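Local structure of benzoylformate Decarboxylase (Polynucleobacter necessarius, 4K9Q) at residues Val423-Tyr434 against His448-Tyr459; Ile194-Tyr204 against Gly217-Ala226. The protein binds thiamine diphosphate and a magnesium ion and probably decarboxylates benzoylformate. One frame throughout, in Å; residues are numbered along the deposited sequence.

Contact 1 of 2, residues Val423-Tyr434 against His448-Tyr459; sequences VVTLMGDGSFQY and HVIYVVFQNEEY. With MG (magnesium ion), chain C; TPP (thiamine diphosphate), chain D.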
loop_
_atom_site.group_PDB
_atom_site.type_symbol
_atom_site.label_atom_id
_atom_site.label_comp_id
_atom_site.label_asym_id
_atom_site.label_seq_id
_atom_site.Cartn_x
_atom_site.Cartn_y
_atom_site.Cartn_z
ATOM N N VAL A 423 -33.955 14.837 16.638
ATOM C CA VAL A 423 -33.477 13.710 15.840
ATOM C C VAL A 423 -33.974 12.414 16.469
ATOM O O VAL A 423 -33.522 12.032 17.548
ATOM C CB VAL A 423 -31.944 13.678 15.750
ATOM C CG1 VAL A 423 -31.481 12.471 14.922
ATOM C CG2 VAL A 423 -31.413 14.991 15.163
ATOM N N VAL A 424 -34.907 11.747 15.797
ATOM C CA VAL A 424 -35.464 10.502 16.307
ATOM C C VAL A 424 -34.705 9.339 15.676
ATOM O O VAL A 424 -34.605 9.243 14.452
ATOM C CB VAL A 424 -36.952 10.399 15.962
ATOM C CG1 VAL A 424 -37.526 9.084 16.449
ATOM C CG2 VAL A 424 -37.714 11.568 16.595
ATOM N N THR A 425 -34.161 8.462 16.508
ATOM C CA THR A 425 -33.221 7.442 16.025
ATOM C C THR A 425 -33.712 6.029 16.367
ATOM O O THR A 425 -33.816 5.668 17.548
ATOM C CB THR A 425 -31.808 7.707 16.608
ATOM O OG1 THR A 425 -31.434 9.069 16.341
ATOM C CG2 THR A 425 -30.779 6.780 15.980
ATOM N N LEU A 426 -34.019 5.238 15.337
ATOM C CA LEU A 426 -34.571 3.891 15.508
ATOM C C LEU A 426 -33.418 2.894 15.544
ATOM O O LEU A 426 -32.739 2.697 14.534
ATOM C CB LEU A 426 -35.496 3.557 14.338
ATOM C CG LEU A 426 -36.557 4.614 13.991
ATOM C CD1 LEU A 426 -37.314 4.258 12.696
ATOM C CD2 LEU A 426 -37.516 4.845 15.157
ATOM N N MET A 427 -33.182 2.279 16.702
ATOM C CA MET A 427 -31.973 1.471 16.909
ATOM C C MET A 427 -32.308 0.035 17.269
ATOM O O MET A 427 -33.175 -0.210 18.099
ATOM C CB MET A 427 -31.141 2.046 18.064
ATOM C CG MET A 427 -30.568 3.429 17.835
ATOM S SD MET A 427 -29.378 3.469 16.484
ATOM C CE MET A 427 -28.240 2.158 16.952
ATOM N N GLY A 428 -31.598 -0.922 16.686
ATOM C CA GLY A 428 -31.695 -2.282 17.182
ATOM C C GLY A 428 -30.898 -2.419 18.473
ATOM O O GLY A 428 -29.976 -1.633 18.721
ATOM N N ASP A 429 -31.234 -3.409 19.299
ATOM C CA ASP A 429 -30.487 -3.613 20.539
ATOM C C ASP A 429 -29.024 -4.054 20.307
ATOM O O ASP A 429 -28.128 -3.633 21.042
ATOM C CB ASP A 429 -31.227 -4.516 21.550
ATOM C CG ASP A 429 -31.639 -5.866 20.980
ATOM O OD1 ASP A 429 -31.656 -6.034 19.755
ATOM O OD2 ASP A 429 -31.998 -6.762 21.778
ATOM N N GLY A 430 -28.791 -4.885 19.294
ATOM C CA GLY A 430 -27.435 -5.253 18.906
ATOM C C GLY A 430 -26.653 -4.066 18.360
ATOM O O GLY A 430 -25.527 -3.791 18.791
ATOM N N SER A 431 -27.258 -3.361 17.405
ATOM C CA SER A 431 -26.641 -2.189 16.786
ATOM C C SER A 431 -26.262 -1.135 17.819
ATOM O O SER A 431 -25.208 -0.522 17.721
ATOM C CB SER A 431 -27.586 -1.557 15.757
ATOM O OG SER A 431 -27.723 -2.378 14.607
ATOM N N PHE A 432 -27.137 -0.929 18.799
ATOM C CA PHE A 432 -26.950 0.064 19.864
ATOM C C PHE A 432 -25.605 -0.088 20.579
ATOM O O PHE A 432 -25.014 0.901 21.013
ATOM C CB PHE A 432 -28.095 -0.092 20.873
ATOM C CG PHE A 432 -28.292 1.085 21.801
ATOM C CD1 PHE A 432 -28.903 2.251 21.353
ATOM C CD2 PHE A 432 -27.935 0.991 23.137
ATOM C CE1 PHE A 432 -29.119 3.314 22.223
ATOM C CE2 PHE A 432 -28.156 2.049 24.012
ATOM C CZ PHE A 432 -28.742 3.206 23.549
ATOM N N GLN A 433 -25.117 -1.325 20.692
ATOM C CA GLN A 433 -23.896 -1.606 21.458
ATOM C C GLN A 433 -22.595 -1.137 20.820
ATOM O O GLN A 433 -21.634 -0.850 21.527
ATOM C CB GLN A 433 -23.764 -3.112 21.718
ATOM C CG GLN A 433 -25.017 -3.766 22.279
ATOM C CD GLN A 433 -25.464 -3.110 23.563
ATOM O OE1 GLN A 433 -24.645 -2.839 24.448
ATOM N NE2 GLN A 433 -26.761 -2.816 23.665
ATOM N N TYR A 434 -22.536 -1.084 19.497
ATOM C CA TYR A 434 -21.234 -0.875 18.849
ATOM C C TYR A 434 -20.583 0.442 19.237
ATOM O O TYR A 434 -19.387 0.487 19.518
ATOM C CB TYR A 434 -21.330 -0.995 17.319
ATOM C CG TYR A 434 -21.589 -2.422 16.863
ATOM C CD1 TYR A 434 -22.875 -2.952 16.877
ATOM C CD2 TYR A 434 -20.547 -3.230 16.415
ATOM C CE1 TYR A 434 -23.110 -4.249 16.468
ATOM C CE2 TYR A 434 -20.777 -4.533 16.001
ATOM C CZ TYR A 434 -22.062 -5.035 16.035
ATOM O OH TYR A 434 -22.332 -6.319 15.639
ATOM N N HIS A 448 -30.801 17.367 21.153
ATOM C CA HIS A 448 -32.138 16.797 21.236
ATOM C C HIS A 448 -32.194 15.560 20.346
ATOM O O HIS A 448 -32.426 15.652 19.138
ATOM C CB HIS A 448 -33.192 17.817 20.820
ATOM C CG HIS A 448 -34.583 17.438 21.225
ATOM N ND1 HIS A 448 -35.675 18.240 20.977
ATOM C CD2 HIS A 448 -35.057 16.340 21.861
ATOM C CE1 HIS A 448 -36.763 17.652 21.440
ATOM N NE2 HIS A 448 -36.415 16.499 21.987
ATOM N N VAL A 449 -31.945 14.408 20.964
ATOM C CA VAL A 449 -31.859 13.141 20.255
ATOM C C VAL A 449 -32.645 12.120 21.043
ATOM O O VAL A 449 -32.477 12.001 22.255
ATOM C CB VAL A 449 -30.387 12.656 20.134
ATOM C CG1 VAL A 449 -30.327 11.278 19.458
ATOM C CG2 VAL A 449 -29.535 13.670 19.370
ATOM N N ILE A 450 -33.496 11.378 20.350
ATOM C CA ILE A 450 -34.366 10.412 20.995
ATOM C C ILE A 450 -34.074 9.042 20.417
ATOM O O ILE A 450 -34.380 8.770 19.244
ATOM C CB ILE A 450 -35.848 10.757 20.750
ATOM C CG1 ILE A 450 -36.156 12.164 21.270
ATOM C CG2 ILE A 450 -36.764 9.727 21.419
ATOM C CD1 ILE A 450 -37.514 12.669 20.859
ATOM N N TYR A 451 -33.457 8.184 21.223
ATOM C CA TYR A 451 -33.148 6.835 20.782
ATOM C C TYR A 451 -34.286 5.914 21.156
ATOM O O TYR A 451 -34.602 5.767 22.333
ATOM C CB TYR A 451 -31.866 6.331 21.441
ATOM C CG TYR A 451 -30.638 7.090 21.029
ATOM C CD1 TYR A 451 -29.990 7.945 21.917
ATOM C CD2 TYR A 451 -30.118 6.946 19.747
ATOM C CE1 TYR A 451 -28.851 8.637 21.542
ATOM C CE2 TYR A 451 -28.981 7.643 19.356
ATOM C CZ TYR A 451 -28.354 8.483 20.258
ATOM O OH TYR A 451 -27.221 9.166 19.880
ATOM N N VAL A 452 -34.910 5.304 20.153
ATOM C CA VAL A 452 -35.915 4.283 20.407
ATOM C C VAL A 452 -35.277 2.944 20.084
ATOM O O VAL A 452 -34.945 2.669 18.923
ATOM C CB VAL A 452 -37.186 4.488 19.562
ATOM C CG1 VAL A 452 -38.233 3.431 19.908
ATOM C CG2 VAL A 452 -37.752 5.889 19.800
ATOM N N VAL A 453 -35.083 2.123 21.110
ATOM C CA VAL A 453 -34.385 0.852 20.944
ATOM C C VAL A 453 -35.367 -0.313 20.860
ATOM O O VAL A 453 -36.123 -0.577 21.798
ATOM C CB VAL A 453 -33.394 0.587 22.099
ATOM C CG1 VAL A 453 -32.611 -0.712 21.844
ATOM C CG2 VAL A 453 -32.450 1.753 22.283
ATOM N N PHE A 454 -35.342 -1.000 19.726
ATOM C CA PHE A 454 -36.191 -2.157 19.490
ATOM C C PHE A 454 -35.531 -3.408 20.051
ATOM O O PHE A 454 -34.623 -3.977 19.442
ATOM C CB PHE A 454 -36.472 -2.295 17.985
ATOM C CG PHE A 454 -37.350 -1.197 17.441
ATOM C CD1 PHE A 454 -36.878 0.102 17.330
ATOM C CD2 PHE A 454 -38.647 -1.469 17.043
ATOM C CE1 PHE A 454 -37.695 1.119 16.840
ATOM C CE2 PHE A 454 -39.468 -0.466 16.539
ATOM C CZ PHE A 454 -38.991 0.831 16.440
ATOM N N GLN A 455 -35.975 -3.834 21.227
ATOM C CA GLN A 455 -35.283 -4.912 21.924
ATOM C C GLN A 455 -35.891 -6.297 21.675
ATOM O O GLN A 455 -36.861 -6.682 22.320
ATOM C CB GLN A 455 -35.180 -4.615 23.425
ATOM C CG GLN A 455 -34.364 -5.657 24.163
ATOM C CD GLN A 455 -34.160 -5.325 25.618
ATOM O OE1 GLN A 455 -35.119 -5.155 26.373
ATOM N NE2 GLN A 455 -32.910 -5.253 26.028
ATOM N N ASN A 456 -35.307 -7.045 20.733
ATOM C CA ASN A 456 -35.705 -8.437 20.502
ATOM C C ASN A 456 -34.705 -9.453 21.062
ATOM O O ASN A 456 -34.853 -10.661 20.862
ATOM C CB ASN A 456 -36.015 -8.711 19.012
ATOM C CG ASN A 456 -34.856 -8.353 18.095
ATOM O OD1 ASN A 456 -33.761 -8.080 18.564
ATOM N ND2 ASN A 456 -35.096 -8.353 16.786
ATOM N N GLU A 457 -33.710 -8.950 21.793
ATOM C CA GLU A 457 -32.679 -9.775 22.425
ATOM C C GLU A 457 -31.951 -10.693 21.453
ATOM O O GLU A 457 -31.570 -11.807 21.811
ATOM C CB GLU A 457 -33.267 -10.572 23.600
ATOM C CG GLU A 457 -33.945 -9.655 24.595
ATOM C CD GLU A 457 -34.249 -10.325 25.919
ATOM O OE1 GLU A 457 -34.923 -11.372 25.911
ATOM O OE2 GLU A 457 -33.808 -9.799 26.962
ATOM N N GLU A 458 -31.746 -10.215 20.230
ATOM C CA GLU A 458 -31.072 -11.012 19.209
ATOM C C GLU A 458 -30.523 -10.137 18.094
ATOM O O GLU A 458 -30.930 -8.997 17.936
ATOM C CB GLU A 458 -32.056 -12.030 18.611
ATOM C CG GLU A 458 -33.191 -11.380 17.803
ATOM C CD GLU A 458 -34.370 -12.314 17.515
ATOM O OE1 GLU A 458 -34.264 -13.534 17.772
ATOM O OE2 GLU A 458 -35.412 -11.802 17.038
ATOM N N TYR A 459 -29.584 -10.670 17.324
ATOM C CA TYR A 459 -29.214 -10.058 16.065
ATOM C C TYR A 459 -30.220 -10.576 15.027
ATOM O O TYR A 459 -29.947 -11.521 14.287
ATOM C CB TYR A 459 -27.792 -10.476 15.680
ATOM C CG TYR A 459 -26.639 -9.865 16.484
ATOM C CD1 TYR A 459 -26.569 -8.493 16.763
ATOM C CD2 TYR A 459 -25.583 -10.668 16.910
ATOM C CE1 TYR A 459 -25.485 -7.956 17.464
ATOM C CE2 TYR A 459 -24.506 -10.140 17.603
ATOM C CZ TYR A 459 -24.458 -8.783 17.877
ATOM O OH TYR A 459 -23.372 -8.277 18.568
HETATM MG MG MG C . -32.027 -6.993 17.793
HETATM N "N1'" TPP D . -20.316 -5.659 12.806
HETATM C "C2'" TPP D . -20.365 -4.432 12.162
HETATM C CM2 TPP D . -19.432 -3.328 12.560
HETATM N "N3'" TPP D . -21.261 -4.208 11.133
HETATM C "C4'" TPP D . -22.119 -5.207 10.745
HETATM N "N4'" TPP D . -22.968 -4.990 9.743
HETATM C "C5'" TPP D . -22.102 -6.433 11.411
HETATM C "C6'" TPP D . -21.186 -6.672 12.435
HETATM C "C7'" TPP D . -23.042 -7.531 10.984
HETATM N N3 TPP D . -24.452 -7.353 11.304
HETATM C C2 TPP D . -25.419 -6.940 10.401
HETATM S S1 TPP D . -26.905 -6.863 11.016
HETATM C C5 TPP D . -26.376 -7.365 12.459
HETATM C C4 TPP D . -25.009 -7.621 12.514
HETATM C CM4 TPP D . -24.249 -8.096 13.727
HETATM C C6 TPP D . -27.417 -7.528 13.531
HETATM C C7 TPP D . -28.146 -6.254 13.926
HETATM O O7 TPP D . -28.860 -6.593 15.093
HETATM P PA TPP D . -29.849 -5.548 15.810
HETATM O O1A TPP D . -29.199 -4.194 15.821
HETATM O O2A TPP D . -30.174 -6.008 17.195
HETATM O O3A TPP D . -31.094 -5.430 14.799
HETATM P PB TPP D . -32.240 -6.516 14.495
HETATM O O1B TPP D . -31.813 -7.244 13.262
HETATM O O2B TPP D . -33.505 -5.723 14.248
HETATM O O3B TPP D . -32.386 -7.482 15.626
HETATM O O HOH W 1 -33.405 -5.154 17.309
HETATM O O HOH W 2 -31.320 -6.419 24.605
HETATM O O HOH W 3 -23.355 -5.753 19.370
#

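Contact 2 of 2, residues Ile194-Tyr204 against Gly217-Ala226; sequences ITASKNPLLIY and GIAFAERLNA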
loop_
_atom_site.group_PDB
_atom_site.type_symbol
_atom_site.label_atom_id
_atom_site.label_comp_id
_atom_site.label_asym_id
_atom_site.label_seq_id
_atom_site.Cartn_x
_atom_site.Cartn_y
_atom_site.Cartn_z
ATOM N N ILE A 194 -34.288 8.179 -23.717
ATOM C CA ILE A 194 -35.463 8.331 -22.866
ATOM C C ILE A 194 -36.699 8.691 -23.691
ATOM O O ILE A 194 -37.770 8.111 -23.516
ATOM C CB ILE A 194 -35.231 9.385 -21.768
ATOM C CG1 ILE A 194 -34.163 8.886 -20.791
ATOM C CG2 ILE A 194 -36.527 9.684 -21.038
ATOM C CD1 ILE A 194 -33.667 9.951 -19.831
ATOM N N THR A 195 -36.533 9.642 -24.603
ATOM C CA THR A 195 -37.629 10.098 -25.450
ATOM C C THR A 195 -38.183 8.961 -26.306
ATOM O O THR A 195 -39.392 8.865 -26.521
ATOM C CB THR A 195 -37.177 11.277 -26.348
ATOM O OG1 THR A 195 -36.886 12.409 -25.520
ATOM C CG2 THR A 195 -38.266 11.652 -27.333
ATOM N N ALA A 196 -37.298 8.086 -26.772
ATOM C CA ALA A 196 -37.697 6.972 -27.635
ATOM C C ALA A 196 -38.317 5.791 -26.885
ATOM O O ALA A 196 -38.994 4.954 -27.490
ATOM C CB ALA A 196 -36.518 6.495 -28.449
ATOM N N SER A 197 -38.077 5.710 -25.580
ATOM C CA SER A 197 -38.570 4.581 -24.794
ATOM C C SER A 197 -40.089 4.598 -24.648
ATOM O O SER A 197 -40.707 5.662 -24.630
ATOM C CB SER A 197 -37.908 4.558 -23.411
ATOM O OG SER A 197 -38.396 5.608 -22.598
ATOM N N LYS A 198 -40.675 3.408 -24.528
ATOM C CA LYS A 198 -42.124 3.261 -24.417
ATOM C C LYS A 198 -42.590 3.379 -22.971
ATOM O O LYS A 198 -43.622 3.990 -22.677
ATOM C CB LYS A 198 -42.562 1.902 -24.972
ATOM C CG LYS A 198 -42.325 1.707 -26.465
ATOM C CD LYS A 198 -43.282 2.546 -27.306
ATOM C CE LYS A 198 -42.597 3.784 -27.858
ATOM N NZ LYS A 198 -41.452 3.417 -28.745
ATOM N N ASN A 199 -41.821 2.784 -22.067
ATOM C CA ASN A 199 -42.241 2.667 -20.678
ATOM C C ASN A 199 -41.044 2.750 -19.737
ATOM O O ASN A 199 -40.681 1.761 -19.100
ATOM C CB ASN A 199 -42.961 1.333 -20.479
ATOM C CG ASN A 199 -43.832 1.319 -19.241
ATOM O OD1 ASN A 199 -44.067 2.356 -18.612
ATOM N ND2 ASN A 199 -44.334 0.141 -18.891
ATOM N N PRO A 200 -40.416 3.929 -19.659
ATOM C CA PRO A 200 -39.211 4.082 -18.833
ATOM C C PRO A 200 -39.516 3.944 -17.344
ATOM O O PRO A 200 -40.635 4.223 -16.904
ATOM C CB PRO A 200 -38.756 5.511 -19.146
ATOM C CG PRO A 200 -40.005 6.217 -19.558
ATOM C CD PRO A 200 -40.803 5.193 -20.309
ATOM N N LEU A 201 -38.526 3.494 -16.582
ATOM C CA LEU A 201 -38.652 3.404 -15.130
ATOM C C LEU A 201 -37.458 4.107 -14.501
ATOM O O LEU A 201 -36.327 3.952 -14.957
ATOM C CB LEU A 201 -38.731 1.934 -14.690
ATOM C CG LEU A 201 -38.717 1.602 -13.190
ATOM C CD1 LEU A 201 -39.582 0.375 -12.877
ATOM C CD2 LEU A 201 -37.279 1.385 -12.722
ATOM N N LEU A 202 -37.716 4.903 -13.470
ATOM C CA LEU A 202 -36.662 5.677 -12.825
ATOM C C LEU A 202 -36.241 5.045 -11.507
ATOM O O LEU A 202 -37.085 4.628 -10.717
ATOM C CB LEU A 202 -37.132 7.112 -12.589
ATOM C CG LEU A 202 -37.373 7.984 -13.818
ATOM C CD1 LEU A 202 -38.050 9.276 -13.419
ATOM C CD2 LEU A 202 -36.056 8.272 -14.492
ATOM N N ILE A 203 -34.931 4.969 -11.284
ATOM C CA ILE A 203 -34.388 4.531 -10.001
ATOM C C ILE A 203 -33.506 5.659 -9.487
ATOM O O ILE A 203 -32.536 6.039 -10.140
ATOM C CB ILE A 203 -33.565 3.241 -10.134
ATOM C CG1 ILE A 203 -34.445 2.110 -10.679
ATOM C CG2 ILE A 203 -32.944 2.854 -8.772
ATOM C CD1 ILE A 203 -33.686 0.823 -10.916
ATOM N N TYR A 204 -33.859 6.212 -8.331
ATOM C CA TYR A 204 -33.125 7.356 -7.772
ATOM C C TYR A 204 -32.292 6.937 -6.559
ATOM O O TYR A 204 -32.761 6.179 -5.706
ATOM C CB TYR A 204 -34.094 8.456 -7.327
ATOM C CG TYR A 204 -34.682 9.322 -8.419
ATOM C CD1 TYR A 204 -34.436 9.069 -9.764
ATOM C CD2 TYR A 204 -35.491 10.406 -8.093
ATOM C CE1 TYR A 204 -34.984 9.882 -10.760
ATOM C CE2 TYR A 204 -36.038 11.219 -9.075
ATOM C CZ TYR A 204 -35.783 10.953 -10.402
ATOM O OH TYR A 204 -36.333 11.773 -11.360
ATOM N N GLY A 217 -35.436 16.261 -9.227
ATOM C CA GLY A 217 -35.817 14.869 -9.402
ATOM C C GLY A 217 -37.323 14.737 -9.554
ATOM O O GLY A 217 -37.803 13.910 -10.329
ATOM N N ILE A 218 -38.074 15.553 -8.818
ATOM C CA ILE A 218 -39.532 15.549 -8.924
ATOM C C ILE A 218 -39.957 16.051 -10.301
ATOM O O ILE A 218 -40.795 15.436 -10.973
ATOM C CB ILE A 218 -40.181 16.417 -7.840
ATOM C CG1 ILE A 218 -39.955 15.790 -6.459
ATOM C CG2 ILE A 218 -41.684 16.558 -8.099
ATOM C CD1 ILE A 218 -40.332 16.711 -5.324
ATOM N N ALA A 219 -39.363 17.163 -10.727
ATOM C CA ALA A 219 -39.668 17.714 -12.045
ATOM C C ALA A 219 -39.417 16.698 -13.157
ATOM O O ALA A 219 -40.244 16.537 -14.060
ATOM C CB ALA A 219 -38.875 18.994 -12.286
ATOM N N PHE A 220 -38.277 16.016 -13.089
ATOM C CA PHE A 220 -37.896 15.034 -14.100
ATOM C C PHE A 220 -38.905 13.886 -14.155
ATOM O O PHE A 220 -39.366 13.505 -15.223
ATOM C CB PHE A 220 -36.492 14.495 -13.800
ATOM C CG PHE A 220 -35.865 13.760 -14.953
ATOM C CD1 PHE A 220 -35.466 14.444 -16.089
ATOM C CD2 PHE A 220 -35.672 12.390 -14.897
ATOM C CE1 PHE A 220 -34.885 13.773 -17.161
ATOM C CE2 PHE A 220 -35.092 11.708 -15.964
ATOM C CZ PHE A 220 -34.699 12.401 -17.097
ATOM N N ALA A 221 -39.243 13.338 -12.993
ATOM C CA ALA A 221 -40.174 12.219 -12.913
ATOM C C ALA A 221 -41.560 12.605 -13.430
ATOM O O ALA A 221 -42.225 11.818 -14.105
ATOM C CB ALA A 221 -40.280 11.721 -11.470
ATOM N N GLU A 222 -41.996 13.812 -13.094
ATOM C CA GLU A 222 -43.318 14.281 -13.494
ATOM C C GLU A 222 -43.356 14.561 -14.999
ATOM O O GLU A 222 -44.387 14.390 -15.650
ATOM C CB GLU A 222 -43.723 15.516 -12.682
ATOM C CG GLU A 222 -44.062 15.184 -11.224
ATOM C CD GLU A 222 -44.476 16.389 -10.398
ATOM O OE1 GLU A 222 -44.303 17.529 -10.869
ATOM O OE2 GLU A 222 -44.964 16.194 -9.261
ATOM N N ARG A 223 -42.219 14.976 -15.545
ATOM C CA ARG A 223 -42.091 15.190 -16.983
ATOM C C ARG A 223 -42.302 13.879 -17.746
ATOM O O ARG A 223 -42.912 13.861 -18.813
ATOM C CB ARG A 223 -40.711 15.774 -17.303
ATOM C CG ARG A 223 -40.516 16.174 -18.770
ATOM C CD ARG A 223 -41.378 17.372 -19.113
ATOM N NE ARG A 223 -40.998 18.560 -18.354
ATOM C CZ ARG A 223 -40.112 19.457 -18.778
ATOM N NH1 ARG A 223 -39.522 19.288 -19.950
ATOM N NH2 ARG A 223 -39.817 20.518 -18.034
ATOM N N LEU A 224 -41.794 12.781 -17.194
ATOM C CA LEU A 224 -41.919 11.472 -17.832
ATOM C C LEU A 224 -43.148 10.694 -17.398
ATOM O O LEU A 224 -43.527 9.716 -18.042
ATOM C CB LEU A 224 -40.685 10.624 -17.542
ATOM C CG LEU A 224 -39.372 11.069 -18.152
ATOM C CD1 LEU A 224 -38.244 10.195 -17.629
ATOM C CD2 LEU A 224 -39.460 10.999 -19.671
ATOM N N ASN A 225 -43.768 11.123 -16.305
ATOM C CA ASN A 225 -44.845 10.349 -15.701
ATOM C C ASN A 225 -44.436 8.888 -15.543
ATOM O O ASN A 225 -45.225 7.975 -15.803
ATOM C CB ASN A 225 -46.127 10.460 -16.527
ATOM C CG ASN A 225 -47.026 11.584 -16.055
ATOM O OD1 ASN A 225 -47.271 11.736 -14.859
ATOM N ND2 ASN A 225 -47.516 12.386 -16.993
ATOM N N ALA A 226 -43.195 8.674 -15.115
ATOM C CA ALA A 226 -42.668 7.323 -14.941
ATOM C C ALA A 226 -42.660 6.928 -13.466
ATOM O O ALA A 226 -42.538 7.785 -12.596
ATOM C CB ALA A 226 -41.269 7.228 -15.518
#

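Contact 1 of 2, residues Val423-Tyr434 against His448-Tyr459
Asp429 and Asn456 each give their OD1 to one magnesium ion, and Glu458 adds its backbone O. The Asp429 OD1 and Asn456 OD1 atoms are 3.2 Å apart, a closeness the shared metal explains. Thiamine diphosphate O2A and O3B and water 1 make six ligands in all; that water also donates to Phe454 O. The second carboxylate oxygen is occupied as well: Asp429 OD2 takes a weak bond from Glu457 N and a further bond from water 2. Asp429 CG sits between its own backbone N and carbonyl carbon (chi1 54°), which turns the carboxylate toward the loop after strand 449-455. The diphosphate is gripped from both segments. Gly430 N donates to O2A, Ser431 N and OG both reach O1A, and Asn456 ND2 bonds O3B, so the amide of Asn456 serves metal and phosphate at once. A side chain on Gly428 would run into O1A.

Leading up to this site, strands 423-428 and 449-455 pair in parallel, their directions 26° apart. Six near-straight backbone bonds run from Val423 N to His448 O through Phe454 N to Met427 O, the latter 2.8 Å long. On the face carrying Thr425 and Tyr451, Thr425 CB lies 3.6 Å from Tyr451 CD2; Thr425 OG1 is buried without any polar partner in the model. Val453 CG2, from strand 449-455, makes a CH-pi contact over one face of the Phe432 ring of helix 429-434, 4.0 Å from its centroid. Both the Tyr434 and Tyr459 hydroxyls bond Asn23 of the second subunit, and Tyr459 OH also donates to water 3, which bonds Gly430 O. A GDG sequence at the strand end, followed by an asparagine ligand on the next strand's loop, is the thiamine diphosphate-binding motif of this enzyme family.

Contact 2 of 2, residues Ile194-Tyr204 against Gly217-Ala226
Tyr204 and Gly217 supply the polar link of this contact, a bond from Tyr204 OH to Gly217 O of 2.8 Å. The hydroxyl lies in the carbonyl plane on a lone pair, at a C=O...O angle of 123°, and Gly217 O also lies in the plane of the tyrosine ring, at its edge. The same oxygen accepts the helical bond from Ala221 N, so two donors satisfy it. Gly217 CA approaches the ring to 3.7 Å at Tyr204 CE2, and a CB on this residue would be tight against that atom. A phenylalanine in place of Tyr204 would probably keep much of the ring packing but leave Gly217 O without its second donor.

The remaining contacts are apolar. Leu202 divides its two methyls: CD1 rests on the helix backbone, 3.7 Å from Ala221 CA, while CD2 meets Phe220 CE2 near the plane of the ring. Phe220 has CG opposite its backbone N (chi1 -165°), which turns one edge of the ring toward both Leu202 and Ile194. Ile194 comes at the ring from the opposing direction, its CD1 in plane at the edge, 3.8 Å from Phe220 CZ. Its other branch is the tight one, with Ile194 CG2 just 3.5 Å from Leu224 CD2. Past the helix end, Pro200 CG lies 4.4 Å from Ala226 CB.

Strand 201-204 and helix segment 217-224 run nearly antiparallel, 168° between their directions and their segment axes 10.0 Å apart at closest approach, as in a beta-alpha-beta crossover. The chain continues into strand 228-230, which pairs beside 201-204, while strand 266-270 flanks its other side; Phe220 also reaches helix 315-323, and Ile194 closes the group from the end of helix 184-196.

Both contacts are buried, yet they lie in different domains, their centres about 37 Å apart and their nearest atoms about 19 Å apart. Each involves a six-stranded parallel sheet, but different elements meet: contact 1 joins two neighbouring strands with the short helix and the loop that follow them, contact 2 a strand and a preceding helix end with the crossover helix. Their burial differs accordingly, 883 Å² against 444 Å². Contact 1 combines a backbone ladder with metal and phosphate ligation, and reaches a second subunit through Gln433, Tyr434 and Tyr459. Contact 2, away from the cofactor and touched by no other chain, relies on aliphatic and aromatic packing with one side-chain-to-backbone bond.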